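Local coordinates for protein probable TonB-dependent siderophore receptor PirA (Acinetobacter baumannii, PDB 5FR8) that probably takes part in the first step of iron uptake across the outer membrane by binding ferric siderophores, and may bind ferric enterobactin, at residues Thr622-Phe627 / Val640-Gly645; Lys676-Ala681 / Lys705-Asp710. One frame throughout, in Å; residues are numbered along the deposited sequence.

Contact 1 of 2, residues Thr622-Phe627 / Val640-Gly645; sequences TINSIF and VFTQYG. With C8E ((hydroxyethyloxy)tri(ethyloxy)octane), chain C.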
ATOM      1  N   THR A 622      13.883  13.474   1.379  1.00 61.85           N
ATOM      2  CA  THR A 622      13.563  13.233  -0.010  1.00 61.11           C
ATOM      3  C   THR A 622      13.067  14.508  -0.637  1.00 61.65           C
ATOM      4  O   THR A 622      12.056  15.043  -0.179  1.00 60.92           O
ATOM      5  CB  THR A 622      12.412  12.243  -0.140  1.00 59.66           C
ATOM      6  OG1 THR A 622      12.737  11.033   0.548  1.00 59.68           O
ATOM      7  CG2 THR A 622      12.156  11.956  -1.588  1.00 58.31           C
ATOM      8  N   ILE A 623      13.768  14.983  -1.670  1.00 60.18           N
ATOM      9  CA  ILE A 623      13.394  16.212  -2.365  1.00 64.18           C
ATOM     10  C   ILE A 623      12.912  15.894  -3.770  1.00 69.52           C
ATOM     11  O   ILE A 623      13.511  15.072  -4.450  1.00 73.54           O
ATOM     12  CB  ILE A 623      14.589  17.155  -2.485  1.00 67.02           C
ATOM     13  CG1 ILE A 623      15.020  17.615  -1.109  1.00 66.45           C
ATOM     14  CG2 ILE A 623      14.258  18.372  -3.336  1.00 68.81           C
ATOM     15  CD1 ILE A 623      16.348  18.309  -1.136  1.00 67.86           C
ATOM     16  N   ASN A 624      11.827  16.540  -4.202  1.00 73.68           N
ATOM     17  CA  ASN A 624      11.296  16.308  -5.542  1.00 73.09           C
ATOM     18  C   ASN A 624      11.097  17.606  -6.290  1.00 74.92           C
ATOM     19  O   ASN A 624      10.699  18.620  -5.697  1.00 72.14           O
ATOM     20  CB  ASN A 624       9.963  15.579  -5.479  1.00 73.93           C
ATOM     21  CG  ASN A 624      10.096  14.155  -4.999  1.00 76.46           C
ATOM     22  OD1 ASN A 624      10.319  13.220  -5.785  1.00 69.05           O
ATOM     23  ND2 ASN A 624       9.958  13.976  -3.692  1.00 81.21           N
ATOM     24  N   SER A 625      11.386  17.573  -7.591  1.00 74.81           N
ATOM     25  CA  SER A 625      11.139  18.712  -8.459  1.00 76.13           C
ATOM     26  C   SER A 625      10.536  18.256  -9.750  1.00 73.31           C
ATOM     27  O   SER A 625      11.087  17.388 -10.417  1.00 76.10           O
ATOM     28  CB  SER A 625      12.433  19.448  -8.786  1.00 77.26           C
ATOM     29  OG  SER A 625      12.249  20.377  -9.859  1.00 83.23           O
ATOM     30  N   ILE A 626       9.409  18.849 -10.106  1.00 72.77           N
ATOM     31  CA  ILE A 626       8.880  18.696 -11.450  1.00 76.47           C
ATOM     32  C   ILE A 626       8.838  20.056 -12.203  1.00 75.50           C
ATOM     33  O   ILE A 626       8.456  21.089 -11.639  1.00 69.93           O
ATOM     34  CB  ILE A 626       7.493  18.000 -11.440  1.00 74.95           C
ATOM     35  CG1 ILE A 626       7.506  16.748 -10.542  1.00 78.38           C
ATOM     36  CG2 ILE A 626       7.121  17.593 -12.855  1.00 76.37           C
ATOM     37  CD1 ILE A 626       6.987  16.937  -9.119  1.00 79.87           C
ATOM     38  N   PHE A 627       9.234  20.031 -13.478  1.00 76.37           N
ATOM     39  CA  PHE A 627       9.324  21.227 -14.317  1.00 78.31           C
ATOM     40  C   PHE A 627       8.532  21.035 -15.613  1.00 84.59           C
ATOM     41  O   PHE A 627       8.641  20.005 -16.293  1.00 79.86           O
ATOM     42  CB  PHE A 627      10.788  21.533 -14.624  1.00 75.08           C
ATOM     43  CG  PHE A 627      11.017  22.513 -15.748  1.00 75.79           C
ATOM     44  CD1 PHE A 627      10.839  23.867 -15.560  1.00 79.77           C
ATOM     45  CD2 PHE A 627      11.485  22.078 -16.977  1.00 76.09           C
ATOM     46  CE1 PHE A 627      11.095  24.771 -16.586  1.00 82.35           C
ATOM     47  CE2 PHE A 627      11.738  22.962 -18.005  1.00 78.31           C
ATOM     48  CZ  PHE A 627      11.543  24.316 -17.811  1.00 82.16           C
ATOM     49  N   VAL A 640      12.012  16.151 -14.501  1.00 73.46           N
ATOM     50  CA  VAL A 640      11.759  15.631 -13.144  1.00 72.25           C
ATOM     51  C   VAL A 640      13.098  15.324 -12.491  1.00 72.53           C
ATOM     52  O   VAL A 640      14.044  14.871 -13.155  1.00 73.16           O
ATOM     53  CB  VAL A 640      10.828  14.361 -13.157  1.00 71.21           C
ATOM     54  CG1 VAL A 640      11.531  13.188 -13.827  1.00 70.73           C
ATOM     55  CG2 VAL A 640      10.351  13.966 -11.753  1.00 66.80           C
ATOM     56  N   PHE A 641      13.185  15.578 -11.192  1.00 73.72           N
ATOM     57  CA  PHE A 641      14.432  15.345 -10.444  1.00 74.15           C
ATOM     58  C   PHE A 641      14.057  14.994  -9.023  1.00 70.07           C
ATOM     59  O   PHE A 641      13.161  15.590  -8.422  1.00 71.51           O
ATOM     60  CB  PHE A 641      15.323  16.583 -10.462  1.00 74.15           C
ATOM     61  CG  PHE A 641      16.607  16.449  -9.684  1.00 79.50           C
ATOM     62  CD1 PHE A 641      17.719  15.808 -10.238  1.00 83.17           C
ATOM     63  CD2 PHE A 641      16.744  17.037  -8.425  1.00 80.79           C
ATOM     64  CE1 PHE A 641      18.916  15.720  -9.537  1.00 80.86           C
ATOM     65  CE2 PHE A 641      17.945  16.953  -7.721  1.00 80.60           C
ATOM     66  CZ  PHE A 641      19.030  16.293  -8.279  1.00 80.27           C
ATOM     67  N   THR A 642      14.738  14.002  -8.500  1.00 66.83           N
ATOM     68  CA  THR A 642      14.443  13.527  -7.187  1.00 63.88           C
ATOM     69  C   THR A 642      15.761  13.269  -6.502  1.00 63.62           C
ATOM     70  O   THR A 642      16.693  12.778  -7.122  1.00 62.19           O
ATOM     71  CB  THR A 642      13.622  12.241  -7.253  1.00 61.81           C
ATOM     72  OG1 THR A 642      12.314  12.558  -7.726  1.00 68.20           O
ATOM     73  CG2 THR A 642      13.517  11.608  -5.891  1.00 62.37           C
ATOM     74  N   GLN A 643      15.810  13.585  -5.219  1.00 62.41           N
ATOM     75  CA  GLN A 643      17.027  13.496  -4.456  1.00 66.32           C
ATOM     76  C   GLN A 643      16.691  12.806  -3.137  1.00 66.16           C
ATOM     77  O   GLN A 643      15.728  13.179  -2.442  1.00 66.19           O
ATOM     78  CB  GLN A 643      17.584  14.903  -4.263  1.00 68.42           C
ATOM     79  CG  GLN A 643      18.718  15.055  -3.266  1.00 68.71           C
ATOM     80  CD  GLN A 643      19.220  16.492  -3.196  1.00 69.64           C
ATOM     81  OE1 GLN A 643      18.637  17.388  -3.810  1.00 69.48           O
ATOM     82  NE2 GLN A 643      20.291  16.723  -2.437  1.00 69.13           N
ATOM     83  N   TYR A 644      17.464  11.767  -2.830  1.00 62.57           N
ATOM     84  CA  TYR A 644      17.236  10.961  -1.648  1.00 61.30           C
ATOM     85  C   TYR A 644      18.430  11.092  -0.739  1.00 62.96           C
ATOM     86  O   TYR A 644      19.546  10.815  -1.154  1.00 59.81           O
ATOM     87  CB  TYR A 644      17.134   9.471  -2.008  1.00 61.56           C
ATOM     88  CG  TYR A 644      16.090   9.079  -3.009  1.00 58.31           C
ATOM     89  CD1 TYR A 644      14.717   9.204  -2.720  1.00 59.28           C
ATOM     90  CD2 TYR A 644      16.465   8.554  -4.229  1.00 60.53           C
ATOM     91  CE1 TYR A 644      13.746   8.850  -3.654  1.00 58.31           C
ATOM     92  CE2 TYR A 644      15.512   8.179  -5.171  1.00 64.48           C
ATOM     93  CZ  TYR A 644      14.160   8.331  -4.875  1.00 62.15           C
ATOM     94  OH  TYR A 644      13.247   7.958  -5.797  1.00 58.76           O
ATOM     95  N   GLY A 645      18.199  11.499   0.507  1.00 69.41           N
ATOM     96  CA  GLY A 645      19.205  11.348   1.560  1.00 69.79           C
ATOM     97  C   GLY A 645      19.368   9.878   1.959  1.00 71.19           C
ATOM     98  O   GLY A 645      18.882   8.970   1.270  1.00 66.37           O
TER
HETATM   99  C1  C8E C1731       9.526  25.042   0.489  1.00 48.74           C
HETATM  100  C2  C8E C1731       9.949  23.628   0.057  1.00 55.75           C
HETATM  101  C3  C8E C1731      10.284  23.462  -1.443  1.00 47.26           C
HETATM  102  C4  C8E C1731      11.453  22.496  -1.734  1.00 52.14           C
HETATM  103  C5  C8E C1731      12.135  22.770  -3.095  1.00 49.64           C
HETATM  104  C6  C8E C1731      12.966  24.063  -3.110  1.00 48.64           C
HETATM  105  C7  C8E C1731      13.903  24.178  -4.317  1.00 53.79           C
HETATM  106  C8  C8E C1731      13.710  25.476  -5.139  1.00 55.76           C
HETATM  107  O9  C8E C1731      14.036  25.195  -6.529  1.00 56.72           O
HETATM  108  C10 C8E C1731      13.278  26.005  -7.455  1.00 49.87           C
HETATM  109  C11 C8E C1731      13.702  25.752  -8.917  1.00 43.43           C
HETATM  110  O12 C8E C1731      13.805  24.349  -9.221  1.00 40.85           O
HETATM  111  C13 C8E C1731      14.630  24.073 -10.393  1.00 46.30           C
HETATM  112  C14 C8E C1731      14.424  22.622 -10.880  1.00 56.00           C
HETATM  113  O15 C8E C1731      15.425  22.195 -11.822  1.00 61.80           O
HETATM  114  C16 C8E C1731      16.597  21.551 -11.244  1.00 67.15           C
HETATM  115  C17 C8E C1731      17.954  22.124 -11.769  1.00 58.70           C
HETATM  116  O18 C8E C1731      19.045  21.287 -11.335  1.00 55.75           O
HETATM  117  C19 C8E C1731      19.092  20.014 -12.051  1.00 66.10           C
HETATM  118  C20 C8E C1731      19.958  18.905 -11.398  1.00 71.42           C
HETATM  119  O21 C8E C1731      20.530  17.938 -12.342  1.00 58.79           O

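Contact 2 of 2, residues Lys676-Ala681 / Lys705-Asp710; sequences KSYSTA and KQILRD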
ATOM      1  N   LYS A 676      24.137   5.403   0.787  1.00 64.92           N
ATOM      2  CA  LYS A 676      24.559   6.794   0.616  1.00 64.32           C
ATOM      3  C   LYS A 676      23.578   7.526  -0.279  1.00 60.60           C
ATOM      4  O   LYS A 676      22.935   6.902  -1.118  1.00 64.64           O
ATOM      5  CB  LYS A 676      25.997   6.855   0.089  1.00 68.79           C
ATOM      6  CG  LYS A 676      26.982   6.302   1.107  1.00 74.33           C
ATOM      7  CD  LYS A 676      28.456   6.527   0.778  1.00 82.46           C
ATOM      8  CE  LYS A 676      29.338   5.840   1.822  1.00 82.04           C
ATOM      9  NZ  LYS A 676      30.782   5.963   1.517  1.00 93.01           N
ATOM     10  N   SER A 677      23.425   8.834  -0.079  1.00 57.68           N
ATOM     11  CA  SER A 677      22.368   9.565  -0.758  1.00 57.39           C
ATOM     12  C   SER A 677      22.669   9.703  -2.238  1.00 57.62           C
ATOM     13  O   SER A 677      23.806   9.567  -2.650  1.00 58.06           O
ATOM     14  CB  SER A 677      22.169  10.921  -0.138  1.00 57.81           C
ATOM     15  OG  SER A 677      23.402  11.564  -0.075  1.00 62.08           O
ATOM     16  N   TYR A 678      21.633   9.935  -3.036  1.00 56.86           N
ATOM     17  CA  TYR A 678      21.778   9.976  -4.481  1.00 58.15           C
ATOM     18  C   TYR A 678      20.560  10.604  -5.161  1.00 55.58           C
ATOM     19  O   TYR A 678      19.609  11.032  -4.500  1.00 53.46           O
ATOM     20  CB  TYR A 678      22.042   8.566  -5.027  1.00 59.84           C
ATOM     21  CG  TYR A 678      20.881   7.608  -4.908  1.00 59.94           C
ATOM     22  CD1 TYR A 678      20.649   6.880  -3.731  1.00 59.07           C
ATOM     23  CD2 TYR A 678      20.023   7.389  -5.987  1.00 63.57           C
ATOM     24  CE1 TYR A 678      19.584   5.973  -3.637  1.00 58.38           C
ATOM     25  CE2 TYR A 678      18.952   6.494  -5.891  1.00 62.03           C
ATOM     26  CZ  TYR A 678      18.745   5.793  -4.721  1.00 59.80           C
ATOM     27  OH  TYR A 678      17.700   4.912  -4.648  1.00 67.42           O
ATOM     28  N   SER A 679      20.612  10.685  -6.484  1.00 55.38           N
ATOM     29  CA  SER A 679      19.604  11.406  -7.243  1.00 55.68           C
ATOM     30  C   SER A 679      19.376  10.776  -8.613  1.00 56.66           C
ATOM     31  O   SER A 679      20.264  10.131  -9.158  1.00 58.65           O
ATOM     32  CB  SER A 679      20.022  12.870  -7.423  1.00 57.38           C
ATOM     33  OG  SER A 679      20.875  13.040  -8.559  1.00 58.63           O
ATOM     34  N   THR A 680      18.179  10.966  -9.154  1.00 57.46           N
ATOM     35  CA  THR A 680      17.874  10.571 -10.518  1.00 61.98           C
ATOM     36  C   THR A 680      17.085  11.690 -11.188  1.00 65.95           C
ATOM     37  O   THR A 680      16.471  12.518 -10.510  1.00 65.82           O
ATOM     38  CB  THR A 680      17.008   9.287 -10.587  1.00 62.06           C
ATOM     39  OG1 THR A 680      15.693   9.574 -10.112  1.00 59.71           O
ATOM     40  CG2 THR A 680      17.626   8.153  -9.775  1.00 61.11           C
ATOM     41  N   ALA A 681      17.101  11.706 -12.519  1.00 67.35           N
ATOM     42  CA  ALA A 681      16.375  12.713 -13.271  1.00 67.64           C
ATOM     43  C   ALA A 681      15.727  12.123 -14.521  1.00 70.03           C
ATOM     44  O   ALA A 681      16.096  11.021 -14.947  1.00 73.96           O
ATOM     45  CB  ALA A 681      17.322  13.818 -13.649  1.00 68.26           C
ATOM     46  N   LYS A 705      22.111   6.397 -12.874  1.00 81.44           N
ATOM     47  CA  LYS A 705      22.371   6.085 -11.472  1.00 77.56           C
ATOM     48  C   LYS A 705      21.670   4.766 -11.215  1.00 73.29           C
ATOM     49  O   LYS A 705      20.470   4.722 -11.030  1.00 71.55           O
ATOM     50  CB  LYS A 705      21.798   7.153 -10.545  1.00 81.92           C
ATOM     51  CG  LYS A 705      22.659   7.472  -9.323  1.00 88.57           C
ATOM     52  CD  LYS A 705      23.166   6.251  -8.555  1.00 86.96           C
ATOM     53  CE  LYS A 705      24.232   6.684  -7.544  1.00 89.54           C
ATOM     54  NZ  LYS A 705      25.067   5.567  -7.013  1.00 90.31           N
ATOM     55  N   GLN A 706      22.428   3.685 -11.218  1.00 72.41           N
ATOM     56  CA  GLN A 706      21.845   2.365 -11.100  1.00 66.93           C
ATOM     57  C   GLN A 706      22.359   1.592  -9.906  1.00 67.08           C
ATOM     58  O   GLN A 706      23.529   1.238  -9.842  1.00 64.78           O
ATOM     59  CB  GLN A 706      22.139   1.533 -12.336  1.00 67.00           C
ATOM     60  CG  GLN A 706      21.523   0.155 -12.220  1.00 65.16           C
ATOM     61  CD  GLN A 706      22.057  -0.815 -13.217  1.00 67.10           C
ATOM     62  OE1 GLN A 706      23.282  -0.879 -13.435  1.00 78.22           O
ATOM     63  NE2 GLN A 706      21.165  -1.611 -13.816  1.00 64.10           N
ATOM     64  N   ILE A 707      21.464   1.275  -8.981  1.00 69.53           N
ATOM     65  CA  ILE A 707      21.856   0.474  -7.831  1.00 68.30           C
ATOM     66  C   ILE A 707      21.292  -0.946  -7.919  1.00 67.34           C
ATOM     67  O   ILE A 707      20.106  -1.125  -8.221  1.00 75.02           O
ATOM     68  CB  ILE A 707      21.394   1.110  -6.520  1.00 59.94           C
ATOM     69  CG1 ILE A 707      21.795   2.577  -6.450  1.00 58.93           C
ATOM     70  CG2 ILE A 707      22.001   0.364  -5.350  1.00 59.06           C
ATOM     71  CD1 ILE A 707      20.893   3.394  -5.530  1.00 55.92           C
ATOM     72  N   LEU A 708      22.149  -1.926  -7.617  1.00 64.06           N
ATOM     73  CA  LEU A 708      21.789  -3.348  -7.582  1.00 64.45           C
ATOM     74  C   LEU A 708      21.535  -3.845  -6.170  1.00 62.43           C
ATOM     75  O   LEU A 708      22.126  -3.366  -5.215  1.00 62.49           O
ATOM     76  CB  LEU A 708      22.910  -4.186  -8.159  1.00 69.08           C
ATOM     77  CG  LEU A 708      23.422  -3.747  -9.528  1.00 71.37           C
ATOM     78  CD1 LEU A 708      24.531  -4.667  -9.982  1.00 72.42           C
ATOM     79  CD2 LEU A 708      22.281  -3.724 -10.536  1.00 73.32           C
ATOM     80  N   ARG A 709      20.620  -4.794  -6.038  1.00 64.88           N
ATOM     81  CA  ARG A 709      20.194  -5.264  -4.727  1.00 61.34           C
ATOM     82  C   ARG A 709      21.209  -6.223  -4.146  1.00 63.75           C
ATOM     83  O   ARG A 709      21.574  -7.220  -4.776  1.00 60.72           O
ATOM     84  CB  ARG A 709      18.833  -5.942  -4.811  1.00 58.20           C
ATOM     85  CG  ARG A 709      18.294  -6.437  -3.482  1.00 55.93           C
ATOM     86  CD  ARG A 709      16.929  -7.032  -3.729  1.00 56.09           C
ATOM     87  NE  ARG A 709      16.348  -7.721  -2.577  1.00 57.47           N
ATOM     88  CZ  ARG A 709      15.539  -8.772  -2.682  1.00 54.63           C
ATOM     89  NH1 ARG A 709      15.242  -9.278  -3.888  1.00 51.33           N
ATOM     90  NH2 ARG A 709      15.039  -9.321  -1.579  1.00 53.80           N
ATOM     91  N   ASP A 710      21.649  -5.899  -2.936  1.00 63.15           N
ATOM     92  CA  ASP A 710      22.716  -6.618  -2.267  1.00 64.69           C
ATOM     93  C   ASP A 710      22.081  -7.546  -1.262  1.00 62.61           C
ATOM     94  O   ASP A 710      21.415  -7.088  -0.341  1.00 57.53           O
ATOM     95  CB  ASP A 710      23.610  -5.608  -1.556  1.00 64.44           C
ATOM     96  CG  ASP A 710      24.912  -6.193  -1.073  1.00 65.41           C
ATOM     97  OD1 ASP A 710      24.969  -7.415  -0.861  1.00 67.82           O
ATOM     98  OD2 ASP A 710      25.881  -5.410  -0.892  1.00 63.13           O
TER

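Contact 1 of 2, residues Thr622-Phe627 / Val640-Gly645
Thr622 stands beside Tyr644 as a non-hydrogen-bonded pair of an antiparallel beta hairpin, its CG2 3.9 Å from CD1 of the ring and meeting it obliquely. Ile623 and Gln643 follow as a hydrogen-bonded pair. The N of Ile623 reaches the O of Gln643 at 2.8 Å, the return bond is equally short, and on the outer side CD1 of Ile623 packs against OE1 of the extended glutamine. Asn624 faces the barrel interior, and its first torsion (chi1 -69°) lays the amide alongside Thr642. Thr642 OG1 donates to Asn624 OD1 at 2.9 Å, tilted 35° from the amide's carbonyl plane, while Asn624 ND2 bonds Asn599 on the preceding strand. CG2 of Thr642 also lies over one face of the Tyr644 ring, toward its rim. Ser625 pairs with Phe641 through two more backbone bonds, its N 2.8 Å from the O of Phe641. On this outer face its OG bonds Asn598 OD1 weakly and lies 3.3 Å from C14 of the detergent C8E, whose C20 lies over the Phe641 ring, toward its rim. Ile626 then sets CG1 4.2 Å from CG2 of Val640; the Val640 side chain also touches Leu52 and Arg64 of the plug. The chemistry suits a TonB-dependent receptor barrel wall: an amide-hydroxyl pair satisfied on the plug side, and a mixed apolar and polar outer face where detergent probably replaces lipid.

Contact 2 of 2, residues Lys676-Ala681 / Lys705-Asp710
Tyr678 and Ile707 point at each other from facing sides and meet in a CH-pi contact, the centre of this junction between a barrel strand and the long loop that follows the next strand. The methyl CD1 of Ile707 sits over one face of the phenol ring, 3.5 Å from its centroid and 21° off the ring normal. It is displaced toward the hydroxyl end, where CZ of Tyr678 is the ring atom nearest to CD1 of Ile707. Tyr678 holds CG between its backbone N and carbonyl carbon (chi1 68°), which turns the ring toward the loop. The rest is packing of the lysine's aliphatic chain. Lys705 bends at chi2 (-47°) and runs past the base of the tyrosine, with CE 3.8 Å from Tyr678 CB and CD oblique to the ring. Nearer the lysine backbone, CG lies 3.6 Å from Ser679 O, and CB makes a looser approach to CG2 of Thr680. Polar interactions lie outside the pair of segments: Tyr678 OH is hydrogen-bonded to Tyr718 OH and Glu720 OE1, and the backbone of Ile707 bonds to Glu720. The same loop is tied farther along by a salt bridge from Arg709 to Asp268. Chemically, strand and loop meet mainly through carbon, with one backbone oxygen against the lysine chain, whereas the phenol hydroxyl gains two polar partners that would restrain that end of the ring beneath the isoleucine methyl.

Following the chain, contact 1 (622-627 with 640-645) closes first, as the hairpin of strands 621-630 and 635-648. The chain then loops out and returns as strand 674-687, where contact 2 (676-681 with 705-710) opens; it closes after strand 693-700, within the loop leading to the last strand, 724-731. The two are in series and neither nest nor cross. Their centres lie 13 Å apart, and strands 635-648 and 674-687, adjacent in the barrel wall, join them: Tyr644 N probably bonds Tyr678 O, Thr642 N probably bonds Thr680 O, and the two tyrosine rings meet. Contact 1 joins two wall strands against the plug; contact 2 joins the next strand to the loop before the last one.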